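Long-range contacts in FHA domain-containing protein FhaA (Mycobacterium tuberculosis, PDB 3PO8), which regulates cell growth and peptidoglycan synthesis by binding MviN, the chain here being the FHA domain that recognises phosphorylated MviN and PknB: residues S24-R29 and S43-E48; F35-T40 and G88-I93. One frame throughout, in Å; residues are numbered along the deposited sequence.

Contact 1. Residues S24-R29 and S43-E48; sequences SNIIGR and SRRHLE. With PO4 (phosphate ion), chain B.
Ile-27 pairs with Leu-47 as an antiparallel hydrogen-bonded pair. Ile-27 N donates to Leu-47 O over 2.9 Å. Ile-27 O takes two donors in its carbonyl plane, Leu-47 N and His-46 N, the latter at 2.9 Å. Because His-46 and Leu-47 both face Ile-27, this is a classic beta bulge. The side chains of Ile-27 and Leu-47 lie side by side and point the same way, with Ile-27 CD1 tight against Leu-47 CD1 at 3.3 Å. On the other face of the sheet, Ile-26 CD1 rests on Glu-48 CB, and the guanidinium edge of Arg-45 reaches Ile-26 CG1. Past the bulge, Arg-29 N donates to Ser-43 O. Gly-28 CA approaches Arg-44 O at 3.3 Å as a CA-H...O contact. This end of the FHA beta sandwich carries the phosphothreonine-binding loops, and a phosphate ion, probably from the crystallisation liquor, sits there. Ser-43 OG donates to PO4 O4 over 2.6 Å, and Thr-64 OG1 also binds the ion. Arg-44 grips PO4 O3 twice, through backbone N at 2.8 Å and side-chain NE. Its chain bends at chi3 (-85°), and NH2 meets PO4 O2 in the guanidinium plane, almost straight (179°). Arg-29 NH2 stays 3.7 Å from PO4 O3; its NE is held by Val-42 O. Further out, Ser-43 N donates to His-46 ND1 in the ring plane. His-46 NE2 pairs with Gly-66 O, which fixes the ring.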
# COMPACT_ATOMS: atom_id res chain seq x y z
N SER A 24 8.99 0.73 -7.83
CA SER A 24 7.88 1.52 -7.37
C SER A 24 6.55 0.82 -7.62
O SER A 24 6.31 0.28 -8.70
CB SER A 24 7.92 2.86 -8.09
OG SER A 24 6.71 3.54 -7.94
N ASN A 25 5.69 0.82 -6.61
CA ASN A 25 4.35 0.24 -6.69
C ASN A 25 3.34 1.28 -6.28
O ASN A 25 3.29 1.63 -5.10
CB ASN A 25 4.22 -0.96 -5.73
CG ASN A 25 5.18 -2.08 -6.04
OD1 ASN A 25 4.81 -3.07 -6.67
ND2 ASN A 25 6.43 -1.95 -5.60
N ILE A 26 2.56 1.80 -7.22
CA ILE A 26 1.63 2.88 -6.94
C ILE A 26 0.26 2.34 -6.60
O ILE A 26 -0.29 1.50 -7.29
CB ILE A 26 1.50 3.83 -8.16
CG1 ILE A 26 2.88 4.40 -8.53
CG2 ILE A 26 0.41 4.92 -7.96
CD1 ILE A 26 3.49 5.34 -7.53
N ILE A 27 -0.29 2.82 -5.49
CA ILE A 27 -1.67 2.55 -5.10
C ILE A 27 -2.47 3.81 -5.33
O ILE A 27 -2.07 4.89 -4.93
CB ILE A 27 -1.76 2.14 -3.62
CG1 ILE A 27 -0.95 0.89 -3.33
CG2 ILE A 27 -3.19 1.92 -3.21
CD1 ILE A 27 -0.89 0.62 -1.87
N GLY A 28 -3.63 3.67 -5.95
CA GLY A 28 -4.48 4.82 -6.20
C GLY A 28 -5.73 4.41 -6.90
O GLY A 28 -5.96 3.24 -7.13
N ARG A 29 -6.53 5.41 -7.24
CA ARG A 29 -7.79 5.19 -7.91
C ARG A 29 -7.62 5.18 -9.43
O ARG A 29 -8.52 4.68 -10.15
CB ARG A 29 -8.75 6.30 -7.49
CG ARG A 29 -10.12 6.26 -8.13
CD ARG A 29 -11.12 7.11 -7.41
NE ARG A 29 -10.51 8.33 -6.93
CZ ARG A 29 -10.33 9.44 -7.62
NH1 ARG A 29 -10.75 9.55 -8.88
NH2 ARG A 29 -9.73 10.47 -7.03
N SER A 43 -6.76 9.14 -3.85
CA SER A 43 -6.28 9.96 -4.96
C SER A 43 -5.91 9.08 -6.16
O SER A 43 -5.72 7.88 -6.01
CB SER A 43 -5.09 10.83 -4.53
OG SER A 43 -5.53 11.81 -3.64
N ARG A 44 -5.84 9.68 -7.34
CA ARG A 44 -5.52 8.92 -8.56
C ARG A 44 -4.18 8.19 -8.37
O ARG A 44 -4.06 7.01 -8.68
CB ARG A 44 -5.50 9.84 -9.77
CG ARG A 44 -6.89 10.20 -10.23
CD ARG A 44 -6.85 11.36 -11.18
NE ARG A 44 -6.85 12.63 -10.46
CZ ARG A 44 -6.55 13.81 -11.00
NH1 ARG A 44 -6.23 13.90 -12.29
NH2 ARG A 44 -6.58 14.91 -10.26
N ARG A 45 -3.19 8.90 -7.87
CA ARG A 45 -1.91 8.30 -7.44
C ARG A 45 -1.74 8.70 -5.99
O ARG A 45 -1.42 9.85 -5.68
CB ARG A 45 -0.76 8.83 -8.29
CG ARG A 45 -0.94 8.52 -9.76
CD ARG A 45 0.22 9.09 -10.60
NE ARG A 45 1.34 8.16 -10.60
CZ ARG A 45 2.52 8.37 -11.17
NH1 ARG A 45 2.78 9.51 -11.82
NH2 ARG A 45 3.46 7.43 -11.11
N HIS A 46 -2.04 7.78 -5.08
CA HIS A 46 -2.20 8.13 -3.68
C HIS A 46 -0.97 7.90 -2.84
O HIS A 46 -0.58 8.76 -2.05
CB HIS A 46 -3.38 7.37 -3.10
CG HIS A 46 -3.82 7.87 -1.75
ND1 HIS A 46 -5.01 8.54 -1.58
CD2 HIS A 46 -3.28 7.73 -0.53
CE1 HIS A 46 -5.16 8.83 -0.30
NE2 HIS A 46 -4.12 8.35 0.37
N LEU A 47 -0.38 6.72 -2.97
CA LEU A 47 0.85 6.42 -2.30
C LEU A 47 1.67 5.51 -3.17
O LEU A 47 1.15 4.88 -4.08
CB LEU A 47 0.62 5.84 -0.90
CG LEU A 47 -0.10 4.50 -0.83
CD1 LEU A 47 0.88 3.32 -0.98
CD2 LEU A 47 -0.84 4.31 0.50
N GLU A 48 2.97 5.47 -2.89
CA GLU A 48 3.87 4.54 -3.51
C GLU A 48 4.49 3.67 -2.46
O GLU A 48 4.73 4.11 -1.36
CB GLU A 48 4.94 5.27 -4.31
CG GLU A 48 6.09 5.85 -3.58
CD GLU A 48 7.29 6.20 -4.49
OE1 GLU A 48 7.47 5.61 -5.60
OE2 GLU A 48 8.05 7.07 -4.05
P PO4 B . -6.52 13.60 -6.50
O1 PO4 B . -5.09 14.10 -6.53
O2 PO4 B . -7.37 14.69 -7.14
O3 PO4 B . -6.56 12.36 -7.35
O4 PO4 B . -6.98 13.40 -5.08

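Contact 2. Residues F35-T40 and G88-I93; sequences FRLPDT and GHSEII
Asp-39 meets His-89 and Ser-90 through one carboxylate oxygen, OD2, which accepts two hydrogen bonds. His-89 N approaches on the syn side at 2.7 Å, with an N-H...O angle of 144°. Ser-90 OG comes in on the anti side at 2.8 Å. Asp-39 CG stands anti to the backbone N (chi1 -176°), which carries the carboxylate across to the turn at Gly-88 and His-89. Asp-39 OD1 is bonded to Gly-41 N, so both oxygens are engaged and the group's rotation is fixed. The carboxylate and the His-89 ring are turned 27° apart. One water bridges Thr-40 OG1, at 2.9 Å, and His-89 NE2, at 3.2 Å; it lies at the ring edge.

The apolar contacts centre on Ile-92 CD1, which reaches both Phe-35 CE2 and Leu-37 CD1, each at 4.1 Å. Leu-37 CD1 also touches Ser-90 at its CB. Within the first segment, Leu-37 CD2 sits over the centre of one face of the Phe-35 ring. Ile-27 and Leu-10 close around this cluster.

Pro-38 is the centre of an inverse gamma turn between the two halves. Phe-35, Leu-37 and Ile-92 belong to the core between the two sheets of the FHA beta sandwich, while Asp-39 ties the segment after strand 35-36 to the turn between strands 84-87 and 90-98.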
# COMPACT_ATOMS: atom_id res chain seq x y z
N PHE A 35 -1.92 -1.06 -7.98
CA PHE A 35 -2.99 -1.60 -7.15
C PHE A 35 -4.05 -0.49 -7.12
O PHE A 35 -3.87 0.56 -6.52
CB PHE A 35 -2.48 -1.94 -5.75
CG PHE A 35 -3.42 -2.79 -4.92
CD1 PHE A 35 -4.31 -3.69 -5.49
CD2 PHE A 35 -3.34 -2.73 -3.55
CE1 PHE A 35 -5.13 -4.48 -4.68
CE2 PHE A 35 -4.13 -3.54 -2.75
CZ PHE A 35 -5.03 -4.40 -3.32
N ARG A 36 -5.13 -0.74 -7.85
CA ARG A 36 -6.14 0.27 -8.14
C ARG A 36 -7.35 0.07 -7.23
O ARG A 36 -7.90 -1.04 -7.17
CB ARG A 36 -6.52 0.19 -9.61
CG ARG A 36 -7.44 1.30 -10.07
CD ARG A 36 -7.78 1.11 -11.52
NE ARG A 36 -8.54 2.22 -12.06
CZ ARG A 36 -8.93 2.30 -13.31
NH1 ARG A 36 -8.59 1.37 -14.17
NH2 ARG A 36 -9.64 3.35 -13.71
N LEU A 37 -7.75 1.12 -6.52
CA LEU A 37 -8.83 1.04 -5.51
C LEU A 37 -10.06 1.83 -5.96
O LEU A 37 -9.94 3.01 -6.30
CB LEU A 37 -8.37 1.56 -4.15
CG LEU A 37 -7.12 0.95 -3.55
CD1 LEU A 37 -6.89 1.38 -2.10
CD2 LEU A 37 -7.12 -0.54 -3.63
N PRO A 38 -11.25 1.21 -5.89
CA PRO A 38 -12.51 1.83 -6.26
C PRO A 38 -13.08 2.62 -5.08
O PRO A 38 -14.04 2.21 -4.43
CB PRO A 38 -13.37 0.63 -6.61
CG PRO A 38 -12.93 -0.38 -5.69
CD PRO A 38 -11.45 -0.22 -5.63
N ASP A 39 -12.43 3.73 -4.79
CA ASP A 39 -12.68 4.52 -3.58
C ASP A 39 -12.46 5.96 -3.94
O ASP A 39 -11.35 6.35 -4.29
CB ASP A 39 -11.70 4.03 -2.49
CG ASP A 39 -11.91 4.70 -1.15
OD1 ASP A 39 -12.46 5.82 -1.08
OD2 ASP A 39 -11.52 4.10 -0.13
N THR A 40 -13.52 6.77 -3.88
CA THR A 40 -13.42 8.16 -4.30
C THR A 40 -12.63 9.01 -3.32
O THR A 40 -12.25 10.13 -3.65
CB THR A 40 -14.81 8.79 -4.51
OG1 THR A 40 -15.59 8.65 -3.32
CG2 THR A 40 -15.50 8.11 -5.69
N GLY A 88 -8.45 6.77 2.08
CA GLY A 88 -9.86 6.89 1.80
C GLY A 88 -10.69 6.12 2.80
O GLY A 88 -10.55 6.30 4.01
N HIS A 89 -11.56 5.26 2.28
CA HIS A 89 -12.40 4.40 3.07
C HIS A 89 -11.84 2.98 3.09
O HIS A 89 -12.51 2.04 3.54
CB HIS A 89 -13.82 4.38 2.45
CG HIS A 89 -14.35 5.75 2.11
ND1 HIS A 89 -15.11 6.48 2.99
CD2 HIS A 89 -14.22 6.51 1.00
CE1 HIS A 89 -15.44 7.64 2.43
NE2 HIS A 89 -14.90 7.68 1.22
N SER A 90 -10.61 2.82 2.62
CA SER A 90 -10.01 1.52 2.41
C SER A 90 -8.97 1.18 3.47
O SER A 90 -8.32 2.07 4.04
CB SER A 90 -9.34 1.47 1.04
OG SER A 90 -10.25 1.66 -0.03
N GLU A 91 -8.79 -0.11 3.71
CA GLU A 91 -7.81 -0.63 4.66
C GLU A 91 -7.05 -1.73 3.98
O GLU A 91 -7.65 -2.64 3.41
CB GLU A 91 -8.50 -1.18 5.92
CG GLU A 91 -9.42 -0.20 6.61
CD GLU A 91 -9.83 -0.67 8.00
OE1 GLU A 91 -9.63 -1.87 8.31
OE2 GLU A 91 -10.36 0.15 8.78
N ILE A 92 -5.72 -1.66 4.05
CA ILE A 92 -4.85 -2.65 3.45
C ILE A 92 -3.95 -3.27 4.49
O ILE A 92 -3.24 -2.56 5.21
CB ILE A 92 -4.00 -2.01 2.37
CG1 ILE A 92 -4.89 -1.56 1.21
CG2 ILE A 92 -2.92 -2.97 1.89
CD1 ILE A 92 -4.20 -0.70 0.17
N ILE A 93 -3.96 -4.59 4.58
CA ILE A 93 -3.12 -5.33 5.50
C ILE A 93 -1.84 -5.76 4.79
O ILE A 93 -1.88 -6.35 3.71
CB ILE A 93 -3.84 -6.60 6.03
CG1 ILE A 93 -5.19 -6.21 6.66
CG2 ILE A 93 -2.97 -7.33 7.05
CD1 ILE A 93 -6.15 -7.36 6.87
O HOH W 1 -15.13 10.09 -0.81

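After strands 4-10 and 17-19, strand 23-28 leads through a loop to strand 35-36, its parallel neighbour in the mixed sheet. The chain then runs through 37-42 and returns as 43-48, where contact 1 closes a loop of 13 residues. Contact 2 starts inside that loop, at 35-40, and closes only at 88-93, after 47 residues. The two contacts therefore cross rather than nest. Contact 1 joins neighbouring strands of the mixed sheet and leads into the end where the phosphate ion is bound. Contact 2 ties the edge of that sheet to strand 90-98 of the six-stranded antiparallel sheet. They meet where Gly-28 O lies 2.8 Å from Leu-37 N, probably a hydrogen bond.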